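Local coordinates for malonyl-CoA-[acyl-carrier-protein] transacylase (Coxiella burnetii, PDB 3TQE), which probably transfers the malonyl group of malonyl-CoA to holo-acyl carrier protein, the step that supplies malonyl units for fatty acid synthesis, at residues R79-L84 / L308-R313. Residues are numbered along the deposited sequence; the frame is centred on the assembly and turned at random.
With EDO (1,2-ethanediol), chain D.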
ATOM      1  N   ARG A  79       9.038  13.160   3.485  1.00 11.38           N
ATOM      2  CA  ARG A  79       9.825  14.151   4.178  1.00 12.43           C
ATOM      3  C   ARG A  79      10.731  14.917   3.229  1.00 12.98           C
ATOM      4  O   ARG A  79      10.996  16.090   3.450  1.00 15.44           O
ATOM      5  CB  ARG A  79      10.642  13.478   5.241  1.00 12.78           C
ATOM      6  CG  ARG A  79       9.798  13.019   6.407  1.00 13.09           C
ATOM      7  CD  ARG A  79      10.572  12.292   7.434  1.00 13.66           C
ATOM      8  NE  ARG A  79       9.742  12.027   8.584  1.00 13.96           N
ATOM      9  CZ  ARG A  79      10.183  11.429   9.682  1.00 14.55           C
ATOM     10  NH1 ARG A  79      11.449  11.018   9.763  1.00 15.97           N
ATOM     11  NH2 ARG A  79       9.367  11.275  10.718  1.00 16.61           N
ATOM     12  N   CYS A  80      11.208  14.255   2.201  1.00 13.15           N
ATOM     13  CA  CYS A  80      11.996  14.938   1.169  1.00 14.12           C
ATOM     14  C   CYS A  80      11.123  15.917   0.376  1.00 13.51           C
ATOM     15  O   CYS A  80      11.536  17.013   0.087  1.00 14.69           O
ATOM     16  CB  CYS A  80      12.613  13.944   0.214  1.00 14.83           C
ATOM     17  SG  CYS A  80      13.954  13.006   0.932  1.00 18.94           S
ATOM     18  N   TRP A  81       9.919  15.515   0.021  1.00 13.12           N
ATOM     19  CA  TRP A  81       8.958  16.410  -0.607  1.00 12.95           C
ATOM     20  C   TRP A  81       8.788  17.656   0.221  1.00 13.97           C
ATOM     21  O   TRP A  81       8.872  18.765  -0.310  1.00 14.97           O
ATOM     22  CB  TRP A  81       7.619  15.699  -0.749  1.00 12.63           C
ATOM     23  CG  TRP A  81       6.491  16.542  -1.194  1.00 11.54           C
ATOM     24  CD1 TRP A  81       5.615  17.166  -0.416  1.00 13.41           C
ATOM     25  CD2 TRP A  81       6.121  16.829  -2.533  1.00 11.94           C
ATOM     26  NE1 TRP A  81       4.695  17.827  -1.167  1.00 13.65           N
ATOM     27  CE2 TRP A  81       4.977  17.631  -2.478  1.00 12.32           C
ATOM     28  CE3 TRP A  81       6.585  16.416  -3.764  1.00 14.51           C
ATOM     29  CZ2 TRP A  81       4.332  18.060  -3.600  1.00 14.50           C
ATOM     30  CZ3 TRP A  81       5.934  16.849  -4.877  1.00 16.73           C
ATOM     31  CH2 TRP A  81       4.811  17.640  -4.787  1.00 17.12           C
ATOM     32  N   GLU A  82       8.545  17.507   1.516  1.00 14.05           N
ATOM     33  CA  GLU A  82       8.344  18.672   2.350  1.00 16.29           C
ATOM     34  C   GLU A  82       9.613  19.513   2.464  1.00 17.34           C
ATOM     35  O   GLU A  82       9.541  20.736   2.392  1.00 18.59           O
ATOM     36  CB  GLU A  82       7.802  18.267   3.707  1.00 17.44           C
ATOM     37  CG  GLU A  82       6.396  17.704   3.577  1.00 20.28           C
ATOM     38  CD  GLU A  82       5.554  17.920   4.791  1.00 23.51           C
ATOM     39  OE1 GLU A  82       6.048  17.599   5.886  1.00 26.05           O
ATOM     40  OE2 GLU A  82       4.398  18.411   4.639  1.00 27.23           O
ATOM     41  N   ALA A  83      10.761  18.856   2.567  1.00 16.82           N
ATOM     42  CA  ALA A  83      12.050  19.546   2.703  1.00 18.20           C
ATOM     43  C   ALA A  83      12.394  20.365   1.497  1.00 17.78           C
ATOM     44  O   ALA A  83      13.076  21.398   1.615  1.00 20.36           O
ATOM     45  CB  ALA A  83      13.161  18.548   2.987  1.00 18.75           C
ATOM     46  N   LEU A  84      11.939  19.917   0.340  1.00 17.14           N
ATOM     47  CA  LEU A  84      12.234  20.568  -0.930  1.00 16.55           C
ATOM     48  C   LEU A  84      11.175  21.607  -1.303  1.00 17.77           C
ATOM     49  O   LEU A  84      11.214  22.174  -2.387  1.00 19.05           O
ATOM     50  CB  LEU A  84      12.415  19.537  -2.023  1.00 16.54           C
ATOM     51  CG  LEU A  84      13.731  18.769  -1.869  1.00 16.66           C
ATOM     52  CD1 LEU A  84      13.680  17.488  -2.687  1.00 16.99           C
ATOM     53  CD2 LEU A  84      14.905  19.637  -2.300  1.00 19.70           C
ATOM     54  N   LEU A 308      11.525  17.981  -7.351  1.00 14.41           N
ATOM     55  CA  LEU A 308      11.448  19.381  -7.742  1.00 15.68           C
ATOM     56  C   LEU A 308      10.612  19.563  -8.990  1.00 15.67           C
ATOM     57  O   LEU A 308       9.850  20.509  -9.072  1.00 17.21           O
ATOM     58  CB  LEU A 308      12.847  19.949  -7.931  1.00 16.20           C
ATOM     59  CG  LEU A 308      13.636  20.090  -6.626  1.00 17.42           C
ATOM     60  CD1 LEU A 308      15.078  20.378  -6.976  1.00 19.56           C
ATOM     61  CD2 LEU A 308      13.090  21.153  -5.703  1.00 19.72           C
ATOM     62  N   THR A 309      10.703  18.639  -9.936  1.00 15.76           N
ATOM     63  CA  THR A 309       9.879  18.656 -11.131  1.00 16.61           C
ATOM     64  C   THR A 309       8.393  18.560 -10.791  1.00 16.17           C
ATOM     65  O   THR A 309       7.569  19.298 -11.331  1.00 16.52           O
ATOM     66  CB  THR A 309      10.268  17.510 -12.044  1.00 17.33           C
ATOM     67  OG1 THR A 309      11.591  17.771 -12.522  1.00 20.45           O
ATOM     68  CG2 THR A 309       9.337  17.357 -13.223  1.00 20.95           C
ATOM     69  N   ALA A 310       8.074  17.647  -9.886  1.00 15.43           N
ATOM     70  CA  ALA A 310       6.705  17.445  -9.448  1.00 15.70           C
ATOM     71  C   ALA A 310       6.174  18.692  -8.768  1.00 15.76           C
ATOM     72  O   ALA A 310       5.034  19.061  -8.977  1.00 16.46           O
ATOM     73  CB  ALA A 310       6.618  16.238  -8.526  1.00 15.56           C
ATOM     74  N   ILE A 311       6.958  19.302  -7.891  1.00 15.62           N
ATOM     75  CA  ILE A 311       6.522  20.507  -7.220  1.00 16.27           C
ATOM     76  C   ILE A 311       6.258  21.603  -8.237  1.00 17.68           C
ATOM     77  O   ILE A 311       5.242  22.299  -8.185  1.00 18.85           O
ATOM     78  CB  ILE A 311       7.528  20.957  -6.179  1.00 16.84           C
ATOM     79  CG1 ILE A 311       7.658  19.908  -5.071  1.00 17.01           C
ATOM     80  CG2 ILE A 311       7.147  22.311  -5.610  1.00 18.75           C
ATOM     81  CD1 ILE A 311       8.801  20.158  -4.102  1.00 18.44           C
ATOM     82  N   LYS A 312       7.158  21.734  -9.188  1.00 18.36           N
ATOM     83  CA  LYS A 312       7.012  22.767 -10.195  1.00 19.94           C
ATOM     84  C   LYS A 312       5.756  22.534 -11.036  1.00 19.90           C
ATOM     85  O   LYS A 312       5.076  23.493 -11.416  1.00 20.50           O
ATOM     86  CB  LYS A 312       8.274  22.819 -11.062  1.00 20.65           C
ATOM     87  CG  LYS A 312       8.296  24.020 -11.959  1.00 24.68           C
ATOM     88  CD  LYS A 312       9.598  24.146 -12.722  1.00 30.01           C
ATOM     89  CE  LYS A 312       9.616  25.473 -13.470  1.00 33.37           C
ATOM     90  NZ  LYS A 312      10.839  25.642 -14.320  1.00 36.54           N
ATOM     91  N   ARG A 313       5.427  21.287 -11.320  1.00 19.92           N
ATOM     92  CA  ARG A 313       4.268  20.948 -12.129  1.00 21.19           C
ATOM     93  C   ARG A 313       2.980  21.493 -11.546  1.00 20.81           C
ATOM     94  O   ARG A 313       2.047  21.819 -12.287  1.00 21.67           O
ATOM     95  CB  ARG A 313       4.178  19.440 -12.327  1.00 23.36           C
ATOM     96  CG  ARG A 313       3.153  19.051 -13.331  1.00 28.18           C
ATOM     97  CD  ARG A 313       1.882  18.706 -12.654  1.00 31.67           C
ATOM     98  NE  ARG A 313       0.807  18.482 -13.615  1.00 35.34           N
ATOM     99  CZ  ARG A 313      -0.111  19.375 -13.986  1.00 35.37           C
ATOM    100  NH1 ARG A 313      -0.108  20.615 -13.512  1.00 35.28           N
ATOM    101  NH2 ARG A 313      -1.052  19.002 -14.843  1.00 36.90           N
TER
HETATM  102  C1  EDO D 316       5.968  12.482   8.570  1.00 24.34           C
HETATM  103  O1  EDO D 316       7.186  13.177   8.391  1.00 24.70           O
HETATM  104  C2  EDO D 316       5.581  12.544  10.039  1.00 26.55           C
HETATM  105  O2  EDO D 316       6.668  12.109  10.879  1.00 27.89           O
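W81 and I311 meet through different first torsions: the indole CG lies anti to its backbone N (chi1 172°), carrying the ring across to helix 304-313, while CG1 of I311, the branch beside the backbone N, is anti to its own carbonyl carbon (chi1 -64°), which places it over the ring. The two chains run alongside each other with their tips headed opposite ways. I311 CG1 sits over one face of the six-membered ring, 3.7 Å from its centroid and 20° off the normal, a CH-pi contact displaced toward the rim, with CZ3 of W81 the nearest ring atom to CG1 at 3.5 Å. A310 meets the same ring at its edge, CB lying in the ring plane 3.8 Å from CZ3 of W81; a methyl is small enough to let the helix backbone come close there. Tryptophan suits the site because its broad, flat apolar surface reaches from helix 63-83 to the side chains of helix 304-313, while its one polar side-chain atom, NE1, is hydrogen-bonded to the carbonyl O of P87.

Beyond the ring, I311 CD1 lies 3.6 Å from the carbonyl O of L84. L84, the first residue to leave the helical conformation, points its CB toward helix 304-313, and its side chain crosses that of L308 at about a right angle, with CB 4.1 Å from L308 CD2. Leucine and isoleucine bring methyl groups together at this place partly open to solvent, and no hydrogen bond joins the two segments.

On another side of helix 63-83, R79 grips an ethanediol, probably from the crystallisation liquor, through NE to O1 and NH2 to O2, both 2.8 Å and nearly straight.

The contact joins the C-terminal end of helix 63-83 to the chain's last helix, away from the predicted active site; W81 and A310 also touch M277 of parallel strand 275-278, and F10 of neighbouring strand 9-12 meets the indole edge-to-face.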